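Side-chain contacts in transmembrane protein (Bartonella henselae, PDB 3PAM), which probably binds oligopeptides or related solutes for an ABC-type import system, as a domain of a family 5 extracellular solute-binding protein: residues Y50-S54 and I55-I59; D76-P80 and E81-G85; G191-Q194 and I195-S199; H230-V233 and D234-A238; A238-A241 and L242-L246. All blocks are in the same frame, centred on the assembly; numbering follows the deposited sequence.

Contact 1: residues Y50-S54 and I55-I59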
loop_
_atom_site.group_PDB
_atom_site.type_symbol
_atom_site.label_atom_id
_atom_site.label_comp_id
_atom_site.label_asym_id
_atom_site.label_seq_id
_atom_site.Cartn_x
_atom_site.Cartn_y
_atom_site.Cartn_z
ATOM N N TYR A 50 -2.753 5.735 6.811
ATOM C CA TYR A 50 -1.653 6.627 6.622
ATOM C C TYR A 50 -1.504 7.686 7.679
ATOM O O TYR A 50 -0.488 8.274 7.766
ATOM C CB TYR A 50 -1.728 7.221 5.227
ATOM C CG TYR A 50 -1.498 6.192 4.175
ATOM C CD1 TYR A 50 -0.248 5.992 3.655
ATOM C CD2 TYR A 50 -2.521 5.402 3.726
ATOM C CE1 TYR A 50 -0.030 5.065 2.731
ATOM C CE2 TYR A 50 -2.301 4.473 2.805
ATOM C CZ TYR A 50 -1.052 4.307 2.306
ATOM O OH TYR A 50 -0.803 3.370 1.372
ATOM N N TRP A 51 -2.505 7.899 8.509
ATOM C CA TRP A 51 -2.351 8.829 9.595
ATOM C C TRP A 51 -2.938 8.218 10.846
ATOM O O TRP A 51 -3.759 8.820 11.482
ATOM C CB TRP A 51 -3.013 10.154 9.256
ATOM C CG TRP A 51 -2.169 10.975 8.383
ATOM C CD1 TRP A 51 -1.192 11.785 8.762
ATOM C CD2 TRP A 51 -2.207 11.036 6.967
ATOM N NE1 TRP A 51 -0.615 12.361 7.705
ATOM C CE2 TRP A 51 -1.220 11.911 6.574
ATOM C CE3 TRP A 51 -2.982 10.426 5.993
ATOM C CZ2 TRP A 51 -0.987 12.215 5.258
ATOM C CZ3 TRP A 51 -2.754 10.729 4.710
ATOM C CH2 TRP A 51 -1.773 11.616 4.346
ATOM N N ASP A 52 -2.513 6.992 11.138
ATOM C CA ASP A 52 -2.938 6.188 12.303
ATOM C C ASP A 52 -2.721 6.819 13.679
ATOM O O ASP A 52 -1.627 7.266 14.004
ATOM C CB ASP A 52 -2.273 4.806 12.286
ATOM C CG ASP A 52 -2.723 3.951 11.108
ATOM O OD1 ASP A 52 -3.492 4.446 10.246
ATOM O OD2 ASP A 52 -2.299 2.780 11.038
ATOM N N GLY A 53 -3.780 6.822 14.480
ATOM C CA GLY A 53 -3.705 7.280 15.855
ATOM C C GLY A 53 -3.523 8.777 15.915
ATOM O O GLY A 53 -2.800 9.288 16.754
ATOM N N SER A 54 -4.187 9.456 14.991
ATOM C CA SER A 54 -4.189 10.894 14.874
ATOM C C SER A 54 -5.629 11.274 14.593
ATOM O O SER A 54 -6.418 10.449 14.118
ATOM C CB SER A 54 -3.282 11.313 13.715
ATOM O OG SER A 54 -3.817 12.399 12.969
ATOM N N ILE A 55 -5.976 12.519 14.888
ATOM C CA ILE A 55 -7.282 13.057 14.545
ATOM C C ILE A 55 -7.368 13.042 13.001
ATOM O O ILE A 55 -8.454 13.078 12.414
ATOM C CB ILE A 55 -7.471 14.477 15.194
ATOM C CG1 ILE A 55 -8.885 14.663 15.771
ATOM C CG2 ILE A 55 -7.006 15.616 14.270
ATOM C CD1 ILE A 55 -9.939 15.202 14.811
ATOM N N LEU A 56 -6.210 12.933 12.355
ATOM C CA LEU A 56 -6.143 12.914 10.883
ATOM C C LEU A 56 -6.391 11.543 10.260
ATOM O O LEU A 56 -6.535 11.444 9.047
ATOM C CB LEU A 56 -4.804 13.463 10.380
ATOM C CG LEU A 56 -4.296 14.790 10.955
ATOM C CD1 LEU A 56 -2.919 15.080 10.382
ATOM C CD2 LEU A 56 -5.281 15.934 10.699
ATOM N N SER A 57 -6.433 10.487 11.071
ATOM C CA SER A 57 -6.718 9.166 10.549
ATOM C C SER A 57 -8.172 9.091 10.161
ATOM O O SER A 57 -9.006 9.726 10.793
ATOM C CB SER A 57 -6.429 8.094 11.587
ATOM O OG SER A 57 -6.417 6.826 10.961
ATOM N N SER A 58 -8.470 8.314 9.121
ATOM C CA SER A 58 -9.859 8.099 8.674
ATOM C C SER A 58 -10.431 6.779 9.140
ATOM O O SER A 58 -11.588 6.465 8.862
ATOM C CB SER A 58 -9.959 8.137 7.156
ATOM O OG SER A 58 -9.415 6.967 6.574
ATOM N N ILE A 59 -9.629 6.014 9.860
ATOM C CA ILE A 59 -9.912 4.596 10.013
ATOM C C ILE A 59 -11.265 4.237 10.617
ATOM O O ILE A 59 -11.987 3.409 10.041
ATOM C CB ILE A 59 -8.734 3.843 10.650
ATOM C CG1 ILE A 59 -7.732 3.512 9.546
ATOM C CG2 ILE A 59 -9.201 2.566 11.389
ATOM C CD1 ILE A 59 -6.299 3.568 9.995
HETATM O O HOH W 1 -4.777 6.469 9.119
HETATM O O HOH W 2 -6.053 5.281 12.978
#

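Contact 2: residues D76-P80 and E81-G85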
loop_
_atom_site.group_PDB
_atom_site.type_symbol
_atom_site.label_atom_id
_atom_site.label_comp_id
_atom_site.label_asym_id
_atom_site.label_seq_id
_atom_site.Cartn_x
_atom_site.Cartn_y
_atom_site.Cartn_z
ATOM N N ASP A 76 -14.667 6.860 -8.182
ATOM C CA ASP A 76 -13.933 5.591 -8.162
ATOM C C ASP A 76 -12.788 5.589 -7.133
ATOM O O ASP A 76 -12.106 4.575 -6.965
ATOM C CB ASP A 76 -13.375 5.288 -9.552
ATOM C CG ASP A 76 -14.464 5.178 -10.619
ATOM O OD1 ASP A 76 -15.566 4.642 -10.325
ATOM O OD2 ASP A 76 -14.194 5.604 -11.773
ATOM N N ALA A 77 -12.595 6.715 -6.449
ATOM C CA ALA A 77 -11.445 6.899 -5.562
ATOM C C ALA A 77 -11.519 6.102 -4.256
ATOM O O ALA A 77 -10.522 5.541 -3.810
ATOM C CB ALA A 77 -11.225 8.391 -5.271
ATOM N N VAL A 78 -12.689 6.056 -3.636
ATOM C CA VAL A 78 -12.787 5.473 -2.304
ATOM C C VAL A 78 -13.739 4.291 -2.291
ATOM O O VAL A 78 -14.774 4.322 -2.958
ATOM C CB VAL A 78 -13.168 6.551 -1.238
ATOM C CG1 VAL A 78 -13.155 5.975 0.174
ATOM C CG2 VAL A 78 -12.190 7.738 -1.308
ATOM N N LEU A 79 -13.355 3.239 -1.563
ATOM C CA LEU A 79 -14.210 2.076 -1.329
ATOM C C LEU A 79 -15.264 2.430 -0.300
ATOM O O LEU A 79 -14.945 3.093 0.685
ATOM C CB LEU A 79 -13.413 0.877 -0.808
ATOM C CG LEU A 79 -12.456 0.157 -1.750
ATOM C CD1 LEU A 79 -11.469 -0.690 -0.959
ATOM C CD2 LEU A 79 -13.218 -0.704 -2.763
ATOM N N PRO A 80 -16.514 1.980 -0.529
ATOM C CA PRO A 80 -17.644 2.155 0.371
ATOM C C PRO A 80 -17.310 1.858 1.830
ATOM O O PRO A 80 -17.686 2.638 2.697
ATOM C CB PRO A 80 -18.700 1.162 -0.172
ATOM C CG PRO A 80 -18.053 0.453 -1.343
ATOM C CD PRO A 80 -16.930 1.328 -1.786
ATOM N N GLU A 81 -16.602 0.763 2.100
ATOM C CA GLU A 81 -16.235 0.422 3.482
ATOM C C GLU A 81 -15.308 1.498 4.083
ATOM O O GLU A 81 -15.379 1.781 5.277
ATOM C CB GLU A 81 -15.578 -0.967 3.601
ATOM C CG GLU A 81 -16.001 -2.012 2.585
ATOM C CD GLU A 81 -14.954 -2.255 1.497
ATOM O OE1 GLU A 81 -14.008 -3.037 1.733
ATOM O OE2 GLU A 81 -15.092 -1.689 0.392
ATOM N N VAL A 82 -14.452 2.079 3.242
ATOM C CA VAL A 82 -13.530 3.147 3.644
ATOM C C VAL A 82 -14.243 4.502 3.787
ATOM O O VAL A 82 -13.876 5.301 4.653
ATOM C CB VAL A 82 -12.339 3.295 2.646
ATOM C CG1 VAL A 82 -11.327 4.298 3.158
ATOM C CG2 VAL A 82 -11.662 1.963 2.404
HETATM N N MSE A 83 -15.243 4.756 2.940
HETATM C CA MSE A 83 -16.072 5.957 3.065
HETATM C C MSE A 83 -16.829 6.022 4.392
HETATM O O MSE A 83 -17.035 7.112 4.925
HETATM C CB MSE A 83 -17.072 6.089 1.906
HETATM C CG MSE A 83 -16.616 6.991 0.746
HETATM SE SE MSE A 83 -16.160 8.874 1.189
HETATM C CE MSE A 83 -17.881 9.725 0.824
ATOM N N ASP A 84 -17.235 4.868 4.918
ATOM C CA ASP A 84 -18.084 4.832 6.122
ATOM C C ASP A 84 -17.359 4.523 7.440
ATOM O O ASP A 84 -17.937 4.670 8.510
ATOM C CB ASP A 84 -19.317 3.921 5.927
ATOM C CG ASP A 84 -18.958 2.446 5.760
ATOM O OD1 ASP A 84 -19.736 1.717 5.112
ATOM O OD2 ASP A 84 -17.911 2.007 6.276
ATOM N N GLY A 85 -16.096 4.113 7.363
ATOM C CA GLY A 85 -15.290 3.873 8.567
ATOM C C GLY A 85 -15.402 2.454 9.087
ATOM O O GLY A 85 -14.915 2.135 10.175
#

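Contact 3: residues G191-Q194 and I195-S199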
loop_
_atom_site.group_PDB
_atom_site.type_symbol
_atom_site.label_atom_id
_atom_site.label_comp_id
_atom_site.label_asym_id
_atom_site.label_seq_id
_atom_site.Cartn_x
_atom_site.Cartn_y
_atom_site.Cartn_z
ATOM N N GLY A 191 2.218 18.689 5.158
ATOM C CA GLY A 191 2.441 19.911 4.425
ATOM C C GLY A 191 2.894 19.617 3.005
ATOM O O GLY A 191 2.440 18.624 2.370
ATOM N N ASN A 192 3.791 20.477 2.518
ATOM C CA ASN A 192 4.320 20.433 1.155
ATOM C C ASN A 192 4.999 19.117 0.803
ATOM O O ASN A 192 5.114 18.783 -0.374
ATOM C CB ASN A 192 5.342 21.554 0.933
ATOM C CG ASN A 192 4.702 22.921 0.837
ATOM O OD1 ASN A 192 3.477 23.035 0.778
ATOM N ND2 ASN A 192 5.525 23.971 0.821
ATOM N N GLU A 193 5.498 18.396 1.806
ATOM C CA GLU A 193 6.168 17.131 1.519
ATOM C C GLU A 193 5.210 16.133 0.858
ATOM O O GLU A 193 5.669 15.198 0.204
ATOM C CB GLU A 193 6.847 16.531 2.761
ATOM C CG GLU A 193 5.921 15.837 3.742
ATOM C CD GLU A 193 5.007 16.796 4.443
ATOM O OE1 GLU A 193 5.205 18.030 4.280
ATOM O OE2 GLU A 193 4.093 16.329 5.155
ATOM N N GLN A 194 3.898 16.357 1.009
ATOM C CA GLN A 194 2.892 15.469 0.435
ATOM C C GLN A 194 3.016 15.445 -1.081
ATOM O O GLN A 194 2.840 14.391 -1.688
ATOM C CB GLN A 194 1.461 15.863 0.840
ATOM C CG GLN A 194 1.091 15.703 2.336
ATOM C CD GLN A 194 1.423 14.338 2.878
ATOM O OE1 GLN A 194 1.024 13.312 2.307
ATOM N NE2 GLN A 194 2.164 14.299 3.969
ATOM N N ILE A 195 3.343 16.592 -1.684
ATOM C CA ILE A 195 3.463 16.694 -3.134
ATOM C C ILE A 195 4.565 15.779 -3.650
ATOM O O ILE A 195 4.398 15.142 -4.683
ATOM C CB ILE A 195 3.750 18.147 -3.608
ATOM C CG1 ILE A 195 2.825 19.158 -2.919
ATOM C CG2 ILE A 195 3.668 18.271 -5.147
ATOM C CD1 ILE A 195 3.214 20.644 -3.186
ATOM N N ASN A 196 5.699 15.761 -2.944
ATOM C CA ASN A 196 6.827 14.893 -3.265
ATOM C C ASN A 196 6.478 13.399 -3.109
ATOM O O ASN A 196 6.999 12.549 -3.824
ATOM C CB ASN A 196 7.999 15.267 -2.359
ATOM C CG ASN A 196 9.318 14.701 -2.832
ATOM O OD1 ASN A 196 9.554 14.543 -4.028
ATOM N ND2 ASN A 196 10.198 14.400 -1.882
ATOM N N ARG A 197 5.571 13.076 -2.198
ATOM C CA ARG A 197 5.227 11.665 -1.951
ATOM C C ARG A 197 4.174 11.107 -2.902
ATOM O O ARG A 197 4.294 9.969 -3.366
ATOM C CB ARG A 197 4.724 11.485 -0.524
ATOM C CG ARG A 197 5.668 11.964 0.535
ATOM C CD ARG A 197 5.009 11.867 1.905
ATOM N NE ARG A 197 6.005 11.886 2.975
ATOM C CZ ARG A 197 5.718 11.765 4.269
ATOM N NH1 ARG A 197 4.457 11.612 4.689
ATOM N NH2 ARG A 197 6.705 11.797 5.150
ATOM N N TRP A 198 3.135 11.887 -3.177
ATOM C CA TRP A 198 1.937 11.330 -3.810
ATOM C C TRP A 198 1.482 11.988 -5.100
ATOM O O TRP A 198 0.614 11.439 -5.772
ATOM C CB TRP A 198 0.760 11.390 -2.846
ATOM C CG TRP A 198 0.994 10.639 -1.605
ATOM C CD1 TRP A 198 1.173 11.154 -0.375
ATOM C CD2 TRP A 198 1.112 9.231 -1.477
ATOM N NE1 TRP A 198 1.384 10.160 0.532
ATOM C CE2 TRP A 198 1.347 8.959 -0.115
ATOM C CE3 TRP A 198 1.025 8.161 -2.380
ATOM C CZ2 TRP A 198 1.503 7.656 0.379
ATOM C CZ3 TRP A 198 1.167 6.886 -1.900
ATOM C CH2 TRP A 198 1.407 6.640 -0.523
ATOM N N SER A 199 2.024 13.155 -5.438
ATOM C CA SER A 199 1.463 13.905 -6.551
ATOM C C SER A 199 1.857 13.216 -7.849
ATOM O O SER A 199 2.894 12.542 -7.921
ATOM C CB SER A 199 1.961 15.348 -6.551
ATOM O OG SER A 199 3.251 15.381 -7.126
HETATM O O HOH W 3 1.688 10.940 3.448
#

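Contact 4: residues H230-V233 and D234-A238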
loop_
_atom_site.group_PDB
_atom_site.type_symbol
_atom_site.label_atom_id
_atom_site.label_comp_id
_atom_site.label_asym_id
_atom_site.label_seq_id
_atom_site.Cartn_x
_atom_site.Cartn_y
_atom_site.Cartn_z
ATOM N N HIS A 230 -7.674 26.746 5.651
ATOM C CA HIS A 230 -7.435 27.863 6.554
ATOM C C HIS A 230 -8.144 27.661 7.863
ATOM O O HIS A 230 -8.134 28.521 8.713
ATOM C CB HIS A 230 -7.852 29.189 5.912
ATOM C CG HIS A 230 -7.067 29.525 4.684
ATOM N ND1 HIS A 230 -7.665 29.883 3.492
ATOM C CD2 HIS A 230 -5.732 29.542 4.458
ATOM C CE1 HIS A 230 -6.730 30.112 2.586
ATOM N NE2 HIS A 230 -5.550 29.910 3.145
ATOM N N SER A 231 -8.755 26.503 8.022
ATOM C CA SER A 231 -9.361 26.148 9.277
ATOM C C SER A 231 -9.056 24.706 9.625
ATOM O O SER A 231 -8.788 23.863 8.765
ATOM C CB SER A 231 -10.882 26.407 9.270
ATOM O OG SER A 231 -11.540 25.572 8.347
ATOM N N GLN A 232 -9.066 24.472 10.923
ATOM C CA GLN A 232 -8.987 23.168 11.527
ATOM C C GLN A 232 -9.923 22.155 10.864
ATOM O O GLN A 232 -9.488 21.065 10.502
ATOM C CB GLN A 232 -9.353 23.325 12.998
ATOM C CG GLN A 232 -9.366 22.056 13.770
ATOM C CD GLN A 232 -8.031 21.752 14.387
ATOM O OE1 GLN A 232 -6.993 21.832 13.728
ATOM N NE2 GLN A 232 -8.046 21.381 15.660
ATOM N N VAL A 233 -11.194 22.518 10.698
ATOM C CA VAL A 233 -12.186 21.619 10.095
ATOM C C VAL A 233 -11.848 21.231 8.629
ATOM O O VAL A 233 -11.923 20.045 8.263
ATOM C CB VAL A 233 -13.634 22.188 10.223
ATOM C CG1 VAL A 233 -14.647 21.257 9.614
ATOM C CG2 VAL A 233 -13.994 22.426 11.690
ATOM N N ASP A 234 -11.460 22.212 7.809
ATOM C CA ASP A 234 -11.174 21.954 6.386
ATOM C C ASP A 234 -9.926 21.131 6.203
ATOM O O ASP A 234 -9.873 20.287 5.332
ATOM C CB ASP A 234 -11.055 23.251 5.591
ATOM C CG ASP A 234 -12.383 23.918 5.390
ATOM O OD1 ASP A 234 -13.393 23.311 5.784
ATOM O OD2 ASP A 234 -12.433 25.051 4.851
ATOM N N PHE A 235 -8.931 21.382 7.047
ATOM C CA PHE A 235 -7.666 20.651 7.005
ATOM C C PHE A 235 -7.802 19.184 7.407
ATOM O O PHE A 235 -7.211 18.311 6.785
ATOM C CB PHE A 235 -6.675 21.340 7.925
ATOM C CG PHE A 235 -5.329 20.730 7.921
ATOM C CD1 PHE A 235 -4.362 21.167 7.020
ATOM C CD2 PHE A 235 -5.006 19.738 8.844
ATOM C CE1 PHE A 235 -3.092 20.610 7.035
ATOM C CE2 PHE A 235 -3.750 19.162 8.846
ATOM C CZ PHE A 235 -2.794 19.601 7.955
ATOM N N ILE A 236 -8.576 18.931 8.457
ATOM C CA ILE A 236 -8.830 17.566 8.949
ATOM C C ILE A 236 -9.599 16.763 7.894
ATOM O O ILE A 236 -9.302 15.592 7.655
ATOM C CB ILE A 236 -9.570 17.603 10.341
ATOM C CG1 ILE A 236 -8.587 18.030 11.449
ATOM C CG2 ILE A 236 -10.267 16.272 10.677
ATOM C CD1 ILE A 236 -9.229 18.581 12.698
ATOM N N ALA A 237 -10.553 17.407 7.231
ATOM C CA ALA A 237 -11.341 16.733 6.191
ATOM C C ALA A 237 -10.513 16.423 4.933
ATOM O O ALA A 237 -10.684 15.369 4.305
ATOM C CB ALA A 237 -12.587 17.558 5.845
ATOM N N ALA A 238 -9.610 17.334 4.578
ATOM C CA ALA A 238 -8.722 17.105 3.441
ATOM C C ALA A 238 -7.731 15.947 3.663
ATOM O O ALA A 238 -7.544 15.103 2.771
ATOM C CB ALA A 238 -8.011 18.359 3.072
HETATM O O HOH W 4 -10.156 26.652 4.600
#

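Contact 5: residues A238-A241 and L242-L246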
loop_
_atom_site.group_PDB
_atom_site.type_symbol
_atom_site.label_atom_id
_atom_site.label_comp_id
_atom_site.label_asym_id
_atom_site.label_seq_id
_atom_site.Cartn_x
_atom_site.Cartn_y
_atom_site.Cartn_z
ATOM N N ALA A 238 -9.610 17.334 4.578
ATOM C CA ALA A 238 -8.722 17.105 3.441
ATOM C C ALA A 238 -7.731 15.947 3.663
ATOM O O ALA A 238 -7.544 15.103 2.771
ATOM C CB ALA A 238 -8.011 18.359 3.072
ATOM N N VAL A 239 -7.108 15.895 4.839
ATOM C CA VAL A 239 -6.182 14.811 5.152
ATOM C C VAL A 239 -6.926 13.487 5.271
ATOM O O VAL A 239 -6.480 12.462 4.752
ATOM C CB VAL A 239 -5.395 15.065 6.446
ATOM C CG1 VAL A 239 -4.508 13.877 6.764
ATOM C CG2 VAL A 239 -4.536 16.300 6.292
ATOM N N ARG A 240 -8.062 13.520 5.961
ATOM C CA ARG A 240 -8.891 12.329 6.110
ATOM C C ARG A 240 -9.345 11.808 4.753
ATOM O O ARG A 240 -9.298 10.599 4.495
ATOM C CB ARG A 240 -10.065 12.584 7.064
ATOM C CG ARG A 240 -9.921 11.795 8.369
ATOM C CD ARG A 240 -10.036 12.639 9.634
ATOM N NE ARG A 240 -11.422 12.830 10.059
ATOM C CZ ARG A 240 -11.816 13.013 11.321
ATOM N NH1 ARG A 240 -10.945 13.027 12.325
ATOM N NH2 ARG A 240 -13.100 13.173 11.583
ATOM N N ALA A 241 -9.737 12.709 3.861
ATOM C CA ALA A 241 -10.139 12.274 2.532
ATOM C C ALA A 241 -8.957 11.641 1.785
ATOM O O ALA A 241 -9.106 10.588 1.163
ATOM C CB ALA A 241 -10.750 13.400 1.755
ATOM N N LEU A 242 -7.777 12.254 1.883
ATOM C CA LEU A 242 -6.584 11.662 1.286
ATOM C C LEU A 242 -6.301 10.250 1.810
ATOM O O LEU A 242 -6.075 9.333 1.026
ATOM C CB LEU A 242 -5.370 12.570 1.468
ATOM C CG LEU A 242 -4.034 12.053 0.917
ATOM C CD1 LEU A 242 -4.149 11.670 -0.572
ATOM C CD2 LEU A 242 -2.892 13.056 1.145
ATOM N N ASP A 243 -6.306 10.079 3.130
ATOM C CA ASP A 243 -6.126 8.759 3.738
ATOM C C ASP A 243 -7.065 7.713 3.096
ATOM O O ASP A 243 -6.660 6.596 2.805
ATOM C CB ASP A 243 -6.369 8.832 5.248
ATOM C CG ASP A 243 -5.940 7.569 5.967
ATOM O OD1 ASP A 243 -4.895 7.005 5.591
ATOM O OD2 ASP A 243 -6.642 7.128 6.913
ATOM N N ARG A 244 -8.273 8.153 2.837
ATOM C CA ARG A 244 -9.329 7.355 2.310
ATOM C C ARG A 244 -9.070 6.859 0.902
ATOM O O ARG A 244 -9.389 5.766 0.563
ATOM C CB ARG A 244 -10.608 8.156 2.367
ATOM C CG ARG A 244 -11.491 7.742 3.479
ATOM C CD ARG A 244 -12.569 8.726 3.925
ATOM N NE ARG A 244 -13.150 8.134 5.108
ATOM C CZ ARG A 244 -13.397 8.738 6.242
ATOM N NH1 ARG A 244 -13.202 10.017 6.372
ATOM N NH2 ARG A 244 -13.862 8.032 7.235
ATOM N N ILE A 245 -8.476 7.707 0.103
ATOM C CA ILE A 245 -8.012 7.417 -1.245
ATOM C C ILE A 245 -6.790 6.523 -1.245
ATOM O O ILE A 245 -6.674 5.628 -2.081
ATOM C CB ILE A 245 -7.683 8.715 -2.005
ATOM C CG1 ILE A 245 -8.966 9.521 -2.191
ATOM C CG2 ILE A 245 -7.031 8.407 -3.365
ATOM C CD1 ILE A 245 -8.776 10.811 -2.892
ATOM N N LEU A 246 -5.868 6.759 -0.323
ATOM C CA LEU A 246 -4.628 6.012 -0.340
ATOM C C LEU A 246 -4.861 4.612 0.179
ATOM O O LEU A 246 -4.309 3.637 -0.330
ATOM C CB LEU A 246 -3.570 6.739 0.469
ATOM C CG LEU A 246 -3.192 8.114 -0.077
ATOM C CD1 LEU A 246 -2.136 8.742 0.818
ATOM C CD2 LEU A 246 -2.684 7.986 -1.478
#

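Contact 1: residues Y50-S54 and I55-I59
Trp-51 CB packs 3.9 Å from Leu-56 CB where the chain doubles back between strand 45-46 and helix 65-71, and the two side chains run on at a slant to one another, Leu-56 CD1 ending near the indole. The turn itself is a type I beta turn from Ser-54 to Ser-57, closed by Ser-57 N on Ser-54 O at 3.0 Å; the N-H points well at the oxygen (162°) but arrives above the carbonyl plane. Ser-57 OG stands anti to its own N (chi1 -167°), which turns it into the bend, where two waters reach it. The first bridges Ser-57 OG, at 2.5 Å, to Trp-51 N and Asp-52 OD1; the second links Ser-57 OG to Gly-53 N at 3.1 Å from that nitrogen. Asp-52 is positioned by the backbone N-H groups of Glu-48 and Gly-49, which its carboxylate accepts. Further out, Trp-51 leans on Val-239 of helix 232-249. The carboxylate is thus held by backbone amides and a water, which probably stabilises its negative charge, while a single buried hydroxyl ties both limbs of the turn together through solvent.

Contact 2: residues D76-P80 and E81-G85
Leu-79 O faces the first turn of helix 80-84 and receives Met-83 N at 2.8 Å, in the carbonyl plane, together with a weaker, more bent bond from Val-82 N; one residue on, Asp-84 N reaches Pro-80 O at 3.2 Å. Leu-79 holds the N-cap position and Pro-80 follows it as the first helical residue, where its missing N-H costs the helix nothing. Val-78 CG1, put anti to the backbone N by chi1 of -175°, fits between two residues of the helix: it is 3.7 Å from Val-82 CB and 3.7 Å from CG of Met-83, a selenomethionine whose chain crosses the valine at about a right angle before bending away. Leu-79 CB adds a contact with Val-82 CG2 at 3.8 Å. Glu-81 folds back at chi2 (104°) and runs alongside Leu-79 and Pro-80, laying OE2 3.3 Å from Leu-79 CB, so its carboxylate borders aliphatic carbon on this side. Asp-84 turns its OD2 to Ser-86 N, beyond the helix. Val-78 and Val-82 both also rest on helix 232-249. Gly-85 leaves the helix with positive phi. Proline in the first position after the N-cap is a common way to begin an alpha helix, and a glycine of positive phi a common way to leave one; between them lies a short surface helix, packed against helix 232-249 through its valines.

Contact 3: residues G191-Q194 and I195-S199
Gln-194 and Trp-198 run side by side and point the same way, amide and indole planes only 25° apart, so that Gln-194 OE1 comes to the indole edge, in its plane, 3.4 Å from Trp-198 CD1. Water 3 sits at that same edge: it donates to Gln-194 OE1 at 2.7 Å and accepts from Trp-198 NE1 and Arg-197 NH1. The guanidinium of Arg-197 is nearly perpendicular to the glutamine amide (82°), and one face is covered toward the rim by Glu-193 CG, 4.0 Å from Arg-197 NE. Carboxylate and guanidinium planes are also at right angles, with the charged atoms not in contact. Instead Glu-193, its CG tucked between backbone N and carbonyl carbon (chi1 78°), curls back so that OE2 accepts from Gly-191 N and, at 3.0 Å, from Gln-194 NE2, both on one face of the carboxylate. Glu-193 thereby fixes which way the glutamine amide is turned, and the amide oxygen in turn holds the water. At the far end Ser-199 OG donates to Ile-195 O at 2.7 Å. This is a short helix of under two turns, tied back to the preceding loop by a glutamate and closed by a serine hydroxyl.

Contact 4: residues H230-V233 and D234-A238
Gln-232 and Ile-236 make the close side-chain contact here, one turn apart: Ile-236 CD1 lies 3.6 Å from Gln-232 CG and 3.3 Å from Gln-232 O, the two chains meeting at a slant. The glutamine CG is anti to its N (chi1 178°), and the bend at chi2 then leads the amide outward on the exposed side. Beneath them the backbone bonding is regular, with Phe-235 N on Ser-231 O at 3.0 Å. Phe-235 sends its ring away from the turn, onto Leu-56, Pro-190 and Ile-226, while Ile-236 also rests on Leu-56 and Ala-237 packs on helix 65-71. The other side is looser. Ser-231 OG caps the helix by accepting from Asp-234 N, but the bond is weak at 3.4 Å, although straight (160°). Asp-234 bends toward the same end, and its carbon CG stands 3.5 Å from Ser-231 OG. Asp-234 OD2 accepts a hydrogen bond from water 4 at 2.8 Å, which accepts from His-230 N. The carboxylate would probably interact favourably with the positive end of the helix dipole. Serine at the N-cap, accepting from the backbone N-H three places on, is the familiar start of an alpha helix, here helix 232-249.

Contact 5: residues A238-A241 and L242-L246
The guanidinium of Arg-244 is the flat group that faces the preceding turn: Arg-240 CB approaches it at a slant, 4.1 Å from Arg-244 NH1, neither squarely over the plane nor along its rim. Arg-240 sends its own guanidinium another way, bending at chi2 and chi3, so that the charged ends part. Arg-240 NE and Arg-244 NH1 remain 5.0 Å apart, and each group has its own acceptors: Arg-240 NH1 gives a hydrogen bond to Ile-55 O, while Arg-244 forms a salt bridge through NH1 with Glu-67 and donates from NE to Val-82 O. The salt bridge to Glu-67 would offset the charge of Arg-244. The stem of Arg-244 is extended from CG to NE and passes along the carbonyl of Arg-240, its CG 3.7 Å from Arg-240 O. The carboxylate of Asp-243, CG anti to its N (chi1 -169°), leaves the turn on another side; OD1 takes Tyr-50 N and OD2 the hydroxyl of Ser-58, so this buried acid is met by two donors of one loop. Ile-245 CG1 settles 3.5 Å from Ala-241 O and goes on to helix 217-228. Four backbone bonds run in succession from the N-H groups of Leu-242 to Ile-245, that of Asp-243 N to Val-239 O measuring 2.9 Å. Such i to i+4 bonding is that of a central alpha helix, buried and dressed on several sides by loop 50-59, helix 65-71 and helix 217-228.

In the fold
Helix 232-249 is the common element. Contact 4 is its N-terminal start and contact 5 its middle, sharing Ala-238, with centres about 12 Å apart. Contact 1 lies closest to contact 5, about 9 Å between centres; contact 1 also packs on contact 4, while its polar bonds go to contact 5. Contact 2 covers another part of contact 5 at about 10 Å between centres, and comes near contact 1 without touching it. Contact 3 meets the helix through Trp-198 against Leu-246, and contact 1 through Trp-51 and Tyr-50. An ethanol, probably from the crystallisation liquor, lies about 3 Å from the side chain of Trp-198; the contacts themselves are structural packing.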